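Local atomic coordinates of HcgC (Methanococcus maripaludis S2, PDB entry 5O4J), a protein that methylates a carbon of a pyridinol precursor with S-adenosylmethionine, probably as a step in making the iron-guanylylpyridinol cofactor of [Fe]-hydrogenase. Residues S247-I250 / S251-D254; I57-S60 / L61-D64; N149-K152 / R153-V156; D183-M186 / D187-E191. All coordinates share one frame; numbering follows the deposited sequence.

Contact 1: residues S247-I250 / S251-D254; sequences SKNI and SRVD
The carbonyl of S247 accepts the amide of S251 in a regular i to i+4 helical bond, O to N 2.9 Å. At K248 the carbonyl takes the S251 hydroxyl, O to OG 2.7 Å. With chi1 at 74°, OG stands between the backbone N and carbonyl carbon of S251, which folds the hydroxyl back over the preceding turn. The amide of R252 adds only a weak bond to the same oxygen, while the ammonium of K248 pairs with E191 on helix 177-193. Here helix 239-251 runs out and the chain passes almost at once into strand 253-259, the outermost strand within this chain of the mixed Rossmann-like sheet; the bonding accordingly tightens to i to i+3. R252 N bonds to N249 O at 3.2 Å. The amide side chain of N249 meets the extended R252 obliquely, their planes 51° apart, and a water joins them: it donates to N249 OD1 at 2.9 Å and accepts from R252 NE at 2.6 Å, in the guanidinium plane. Finally, I250 O receives V253 N at 3.1 Å, and the same carbonyl is also reached by K28 NZ from helix 18-37.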
# COMPACT_ATOMS: atom_id res chain seq x y z
N SER A 247 12.38 -13.89 -0.96
CA SER A 247 12.53 -14.75 -2.13
C SER A 247 11.38 -14.56 -3.10
O SER A 247 11.59 -14.52 -4.32
CB SER A 247 12.65 -16.21 -1.71
OG SER A 247 13.90 -16.44 -1.08
N LYS A 248 10.15 -14.48 -2.59
CA LYS A 248 8.99 -14.26 -3.46
C LYS A 248 9.12 -12.95 -4.23
O LYS A 248 8.84 -12.90 -5.43
CB LYS A 248 7.71 -14.27 -2.63
CG LYS A 248 6.44 -13.84 -3.37
CD LYS A 248 5.24 -13.85 -2.43
CE LYS A 248 5.29 -12.73 -1.39
NZ LYS A 248 4.14 -12.82 -0.45
N ASN A 249 9.56 -11.89 -3.56
CA ASN A 249 9.69 -10.62 -4.26
C ASN A 249 10.82 -10.64 -5.27
O ASN A 249 10.70 -10.03 -6.34
CB ASN A 249 9.85 -9.49 -3.25
CG ASN A 249 8.52 -8.97 -2.79
OD1 ASN A 249 7.74 -8.48 -3.60
ND2 ASN A 249 8.24 -9.09 -1.50
N ILE A 250 11.92 -11.34 -4.97
CA ILE A 250 12.98 -11.53 -5.96
C ILE A 250 12.43 -12.24 -7.19
O ILE A 250 12.75 -11.88 -8.33
CB ILE A 250 14.16 -12.29 -5.35
CG1 ILE A 250 14.82 -11.46 -4.25
CG2 ILE A 250 15.19 -12.67 -6.44
CD1 ILE A 250 15.71 -12.24 -3.32
N SER A 251 11.60 -13.27 -6.99
CA SER A 251 11.10 -14.05 -8.11
C SER A 251 10.17 -13.26 -9.03
O SER A 251 9.95 -13.67 -10.17
CB SER A 251 10.36 -15.31 -7.62
OG SER A 251 9.10 -14.99 -7.08
N ARG A 252 9.64 -12.12 -8.56
CA ARG A 252 8.76 -11.34 -9.42
C ARG A 252 9.52 -10.66 -10.55
O ARG A 252 8.90 -10.25 -11.55
CB ARG A 252 7.99 -10.31 -8.59
CG ARG A 252 7.02 -10.94 -7.60
CD ARG A 252 6.16 -9.86 -6.96
NE ARG A 252 5.07 -10.43 -6.17
CZ ARG A 252 3.96 -10.96 -6.67
NH1 ARG A 252 3.03 -11.44 -5.86
NH2 ARG A 252 3.78 -11.03 -7.99
N VAL A 253 10.84 -10.52 -10.43
CA VAL A 253 11.61 -9.86 -11.48
C VAL A 253 11.57 -10.72 -12.74
O VAL A 253 11.80 -11.94 -12.69
CB VAL A 253 13.05 -9.60 -11.03
CG1 VAL A 253 13.87 -8.98 -12.17
CG2 VAL A 253 13.06 -8.68 -9.82
N ASP A 254 11.22 -10.09 -13.85
CA ASP A 254 11.11 -10.74 -15.15
C ASP A 254 11.88 -9.89 -16.15
O ASP A 254 11.56 -8.72 -16.33
CB ASP A 254 9.64 -10.86 -15.53
CG ASP A 254 9.40 -11.78 -16.69
OD1 ASP A 254 10.32 -12.56 -17.04
OD2 ASP A 254 8.28 -11.72 -17.25
O HOH W 1 5.27 -10.03 -3.61

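Contact 2: residues I57-S60 / L61-D64; sequences IAYS and LLKD
Y59 carries its ring carbon CG opposite the backbone N (chi1 -171°), whereas L62 sets CG opposite its carbonyl carbon (chi1 -70°). The two side chains cross at about a right angle. The methyl CD1 of L62 approaches the phenol ring obliquely, 3.4 Å from Y59 CD1 and 3.6 Å from Y59 CE1. The same leucine lies over the backbone, its CG 3.4 Å from Y59 O.

L61 reaches inward instead: its CG rests 3.3 Å from I57 O, and its end packs on A45, V47 and V68 of the neighbouring strands 42-48 and 65-72. I57 packs on helix 18-37, touching K29, a residue that binds S-adenosyl-L-homocysteine.

L61 N bonds to A58 O at 3.1 Å and only weakly to I57 O, and L62 N bonds to Y59 O at 3.1 Å. The S60 hydroxyl donates to I57 O at 2.7 Å, providing that carbonyl with a short bond beside the weak amide one. One water accepts a hydrogen bond from D64 N and donates one to S60 O. Side-chain hydroxyl and water thus take up backbone polarity next to residues 61-63, which lack the regular helical bonds, while both leucines touch V68, L62 also meeting Y59 and L61 also strand 42-48.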
# COMPACT_ATOMS: atom_id res chain seq x y z
N ILE A 57 27.08 -9.33 -16.98
CA ILE A 57 26.61 -9.57 -18.35
C ILE A 57 27.80 -9.75 -19.28
O ILE A 57 27.82 -10.67 -20.11
CB ILE A 57 25.68 -8.43 -18.80
CG1 ILE A 57 24.33 -8.59 -18.11
CG2 ILE A 57 25.51 -8.42 -20.32
CD1 ILE A 57 23.41 -7.41 -18.27
N ALA A 58 28.80 -8.89 -19.16
CA ALA A 58 30.00 -9.05 -19.97
C ALA A 58 30.67 -10.39 -19.70
O ALA A 58 31.10 -11.07 -20.64
CB ALA A 58 30.97 -7.90 -19.69
N TYR A 59 30.78 -10.78 -18.44
CA TYR A 59 31.35 -12.08 -18.11
C TYR A 59 30.56 -13.21 -18.78
O TYR A 59 31.14 -14.17 -19.29
CB TYR A 59 31.41 -12.29 -16.60
CG TYR A 59 32.19 -13.52 -16.23
CD1 TYR A 59 33.58 -13.50 -16.24
CD2 TYR A 59 31.56 -14.71 -15.87
CE1 TYR A 59 34.32 -14.60 -15.92
CE2 TYR A 59 32.31 -15.83 -15.54
CZ TYR A 59 33.69 -15.77 -15.57
OH TYR A 59 34.45 -16.87 -15.24
N SER A 60 29.23 -13.11 -18.75
CA SER A 60 28.38 -14.16 -19.32
C SER A 60 28.56 -14.30 -20.83
O SER A 60 28.16 -15.32 -21.39
CB SER A 60 26.91 -13.90 -19.01
OG SER A 60 26.36 -12.87 -19.82
N LEU A 61 29.13 -13.29 -21.49
CA LEU A 61 29.34 -13.36 -22.93
C LEU A 61 30.61 -14.11 -23.32
O LEU A 61 30.78 -14.45 -24.50
CB LEU A 61 29.42 -11.94 -23.51
CG LEU A 61 28.17 -11.08 -23.37
CD1 LEU A 61 28.51 -9.67 -23.81
CD2 LEU A 61 27.01 -11.64 -24.19
N LEU A 62 31.50 -14.38 -22.36
CA LEU A 62 32.80 -14.96 -22.69
C LEU A 62 32.67 -16.31 -23.38
O LEU A 62 33.53 -16.67 -24.19
CB LEU A 62 33.63 -15.10 -21.42
CG LEU A 62 34.12 -13.77 -20.83
CD1 LEU A 62 34.64 -13.99 -19.43
CD2 LEU A 62 35.21 -13.19 -21.72
N LYS A 63 31.63 -17.08 -23.07
CA LYS A 63 31.49 -18.41 -23.66
C LYS A 63 31.42 -18.33 -25.18
O LYS A 63 32.16 -19.02 -25.89
CB LYS A 63 30.25 -19.11 -23.09
CG LYS A 63 30.02 -20.51 -23.65
CD LYS A 63 28.57 -20.93 -23.50
CE LYS A 63 28.26 -22.17 -24.31
NZ LYS A 63 26.82 -22.54 -24.22
N ASP A 64 30.55 -17.47 -25.70
CA ASP A 64 30.29 -17.40 -27.13
C ASP A 64 30.96 -16.23 -27.83
O ASP A 64 30.89 -16.15 -29.06
CB ASP A 64 28.78 -17.33 -27.38
CG ASP A 64 28.07 -18.62 -27.02
OD1 ASP A 64 28.74 -19.66 -26.94
OD2 ASP A 64 26.83 -18.59 -26.85
O HOH W 2 30.68 -16.88 -20.22
O HOH W 3 28.29 -16.52 -24.00

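Contact 3: residues N149-K152 / R153-V156; sequences NTDK and RLCV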
# COMPACT_ATOMS: atom_id res chain seq x y z
N ASN A 149 15.62 7.98 -24.34
CA ASN A 149 15.75 8.00 -25.80
C ASN A 149 16.21 6.64 -26.31
O ASN A 149 16.96 6.55 -27.29
CB ASN A 149 16.72 9.09 -26.25
CG ASN A 149 18.14 8.82 -25.83
OD1 ASN A 149 18.39 8.01 -24.95
ND2 ASN A 149 19.10 9.52 -26.47
N THR A 150 15.74 5.57 -25.67
CA THR A 150 16.12 4.21 -26.05
C THR A 150 15.91 3.96 -27.54
O THR A 150 16.77 3.37 -28.20
CB THR A 150 15.30 3.21 -25.23
OG1 THR A 150 15.70 3.28 -23.86
CG2 THR A 150 15.47 1.77 -25.73
N ASP A 151 14.75 4.35 -28.07
CA ASP A 151 14.44 4.05 -29.46
C ASP A 151 15.43 4.71 -30.42
O ASP A 151 15.74 4.14 -31.47
CB ASP A 151 13.02 4.52 -29.78
CG ASP A 151 11.96 3.72 -29.04
OD1 ASP A 151 11.81 2.52 -29.31
OD2 ASP A 151 11.28 4.31 -28.16
N LYS A 152 15.93 5.89 -30.07
CA LYS A 152 16.89 6.57 -30.92
C LYS A 152 18.25 5.90 -30.93
O LYS A 152 19.05 6.14 -31.83
CB LYS A 152 17.03 8.04 -30.50
CG LYS A 152 15.80 8.87 -30.83
CD LYS A 152 15.99 10.34 -30.50
CE LYS A 152 14.79 11.15 -30.97
NZ LYS A 152 14.93 12.60 -30.69
N ARG A 153 18.54 5.06 -29.93
CA ARG A 153 19.80 4.33 -29.88
C ARG A 153 19.78 3.06 -30.73
O ARG A 153 20.83 2.46 -30.94
CB ARG A 153 20.12 3.97 -28.43
CG ARG A 153 20.28 5.20 -27.55
CD ARG A 153 20.72 4.83 -26.14
NE ARG A 153 20.41 5.88 -25.18
CZ ARG A 153 20.82 5.89 -23.92
NH1 ARG A 153 21.58 4.91 -23.45
NH2 ARG A 153 20.48 6.90 -23.12
N LEU A 154 18.61 2.64 -31.20
CA LEU A 154 18.49 1.41 -31.99
C LEU A 154 18.69 1.72 -33.48
O LEU A 154 17.81 1.50 -34.31
CB LEU A 154 17.13 0.77 -31.75
CG LEU A 154 16.90 0.20 -30.36
CD1 LEU A 154 15.41 0.15 -30.10
CD2 LEU A 154 17.54 -1.18 -30.25
N CYS A 155 19.88 2.21 -33.80
CA CYS A 155 20.14 2.76 -35.12
C CYS A 155 21.13 1.96 -35.95
O CYS A 155 21.41 2.35 -37.09
CB CYS A 155 20.62 4.21 -35.00
SG CYS A 155 22.01 4.44 -33.89
N VAL A 156 21.69 0.87 -35.42
CA VAL A 156 22.61 0.02 -36.17
C VAL A 156 22.31 -1.43 -35.81
O VAL A 156 21.55 -1.72 -34.89
CB VAL A 156 24.09 0.35 -35.88
CG1 VAL A 156 24.40 1.77 -36.34
CG2 VAL A 156 24.40 0.17 -34.40
O HOH W 4 16.63 4.63 -34.14
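N149 OD1 is gripped by two nitrogens of R153: NE at 2.9 Å and NH2 at 3.0 Å, a side-on hold in which both N-H groups converge on one oxygen. That oxygen lies near the guanidinium plane, at its edge, but the amide is turned almost perpendicular, 83° away. NH2 approaches within the carbonyl plane of the amide, whereas NE stands above it. The asparagine places its amide there with CG between its backbone N and carbonyl carbon (chi1 67°), and R153 extends from CG to NE to meet it.

NH2 also bonds to the carbonyl O of G114, and NH1 forms a salt bridge with D111, so the rotation of the guanidinium is restrained on several sides. The bound iminopropanoic acid ligand lies about 7 Å from the R153 side chain at the nearest atoms; G114 is one of its pocket residues.

The backbone between the two partners winds through a helix-like turn. R153 N bonds to T150 O at 3.0 Å and weakly to N149 O, and L154 N bonds to D151 O at 3.2 Å. A water donates to D151 O and, weakly, to L154 O. The aliphatic part of R153 passes its own turn, CB lying 3.4 Å from T150 O. Outward, T150 and L154 both pack on V133 and V162 of strands 130-134 and 159-167, and R153 also touches V133 and I123.

An inverse gamma turn centred on L154 follows, in the connection from helix 142-147 to strand 159-167 of the Rossmann-like sheet.

Contact 4: residues D183-M186 / D187-E191; sequences DIIM and DSCRE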
# COMPACT_ATOMS: atom_id res chain seq x y z
N ASP A 183 13.37 -1.71 -4.53
CA ASP A 183 11.93 -1.93 -4.48
C ASP A 183 11.60 -3.32 -3.95
O ASP A 183 10.60 -3.50 -3.24
CB ASP A 183 11.34 -1.71 -5.86
CG ASP A 183 11.32 -0.25 -6.26
OD1 ASP A 183 11.56 0.64 -5.41
OD2 ASP A 183 11.07 0.01 -7.45
N ILE A 184 12.40 -4.33 -4.30
CA ILE A 184 12.25 -5.66 -3.73
C ILE A 184 12.33 -5.59 -2.22
O ILE A 184 11.50 -6.17 -1.50
CB ILE A 184 13.31 -6.61 -4.31
CG1 ILE A 184 12.98 -6.96 -5.76
CG2 ILE A 184 13.44 -7.90 -3.47
CD1 ILE A 184 14.16 -7.55 -6.53
N ILE A 185 13.33 -4.88 -1.71
CA ILE A 185 13.51 -4.81 -0.27
C ILE A 185 12.37 -4.03 0.38
O ILE A 185 11.84 -4.45 1.41
CB ILE A 185 14.90 -4.21 0.05
CG1 ILE A 185 15.99 -5.22 -0.35
CG2 ILE A 185 15.01 -3.88 1.53
CD1 ILE A 185 17.42 -4.70 -0.30
N MET A 186 11.97 -2.90 -0.22
CA MET A 186 10.90 -2.09 0.36
C MET A 186 9.58 -2.84 0.39
O MET A 186 8.87 -2.83 1.41
CB MET A 186 10.76 -0.79 -0.43
CG MET A 186 11.93 0.15 -0.29
SD MET A 186 12.21 0.75 1.40
CE MET A 186 10.85 1.90 1.51
N ASP A 187 9.21 -3.50 -0.71
CA ASP A 187 7.97 -4.26 -0.72
C ASP A 187 8.04 -5.42 0.27
O ASP A 187 7.06 -5.73 0.95
CB ASP A 187 7.67 -4.78 -2.13
CG ASP A 187 7.03 -3.71 -3.03
OD1 ASP A 187 6.62 -2.66 -2.51
OD2 ASP A 187 6.93 -3.94 -4.25
N SER A 188 9.21 -6.04 0.40
CA SER A 188 9.38 -7.11 1.37
C SER A 188 9.18 -6.60 2.79
O SER A 188 8.48 -7.23 3.59
CB SER A 188 10.75 -7.76 1.23
OG SER A 188 10.89 -8.40 -0.03
N CYS A 189 9.77 -5.45 3.12
CA CYS A 189 9.64 -4.88 4.45
C CYS A 189 8.19 -4.63 4.82
O CYS A 189 7.78 -4.87 5.96
CB CYS A 189 10.42 -3.57 4.54
SG CYS A 189 12.16 -3.80 4.70
N ARG A 190 7.41 -4.12 3.88
CA ARG A 190 6.03 -3.78 4.20
C ARG A 190 5.22 -5.02 4.53
O ARG A 190 4.41 -5.00 5.46
CB ARG A 190 5.43 -2.96 3.05
CG ARG A 190 6.14 -1.60 2.93
CD ARG A 190 5.45 -0.61 2.01
NE ARG A 190 6.36 -0.12 0.97
CZ ARG A 190 6.36 -0.54 -0.29
NH1 ARG A 190 5.49 -1.46 -0.71
NH2 ARG A 190 7.23 -0.03 -1.16
N GLU A 191 5.49 -6.13 3.82
CA GLU A 191 4.80 -7.38 4.13
C GLU A 191 5.33 -8.02 5.41
O GLU A 191 4.55 -8.56 6.21
CB GLU A 191 4.93 -8.37 2.97
CG GLU A 191 4.11 -9.62 3.18
CD GLU A 191 4.16 -10.61 2.02
OE1 GLU A 191 4.66 -10.26 0.92
OE2 GLU A 191 3.68 -11.73 2.22
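Regular alpha-helical bonds link D183 O to D187 N at 2.9 Å, I185 O to C189 N at 2.9 Å and M186 O to R190 N at 3.1 Å. I184 O is held twice by S188, through N at 3.0 Å and through OG at 2.7 Å, the two donors arriving from opposite faces of its carbonyl plane. The hydroxyl is brought there because OG sits beside the backbone N of its own residue (chi1 -64°). A weak bond from N249 of helix 239-251 also reaches this OG.

R190 bends at chi3 (-125°) and doubles back over its own helix. One face of its guanidinium covers M186 O, offset toward the rim, and NH2 approaches M186 CB at 3.7 Å. NH1 is modelled implausibly close to D187 OD1, so the details of that ion pair are doubtful; the other carboxylate oxygen of D187 forms a salt bridge with R167. I185 CG2 and C189 SG lie along the same side, 4.3 Å apart, facing I230 and P203 of the antiparallel sheet.

M186 and C189 both pack against M186 of the fourth subunit. This is a mid-helix segment of helix 177-193, with one flank against strands of the antiparallel sheet and helix 239-251 and another at the subunit interface.

Overall arrangement
From the N terminus the four contacts follow in series as 2, 3, 4 and 1; each is local, between neighbouring residues, and none nests within or crosses another. Contact 2 closes the turn from helix 54-60 toward strand 65-72, and contact 3 the connection from helix 142-147 to strand 159-167; both flank strands of the mixed sheet, with centres about 23 Å apart. Contact 4 closes no loop but lies inside helix 177-193, on the opposite side of the chain's centre from contact 2. Contact 1 turns helix 239-251 into strand 253-259, outermost within this chain. Only contacts 1 and 4 touch, where V253 meets I184 and the two helices pack, tying the antiparallel sheet's neighbourhood to the mixed sheet.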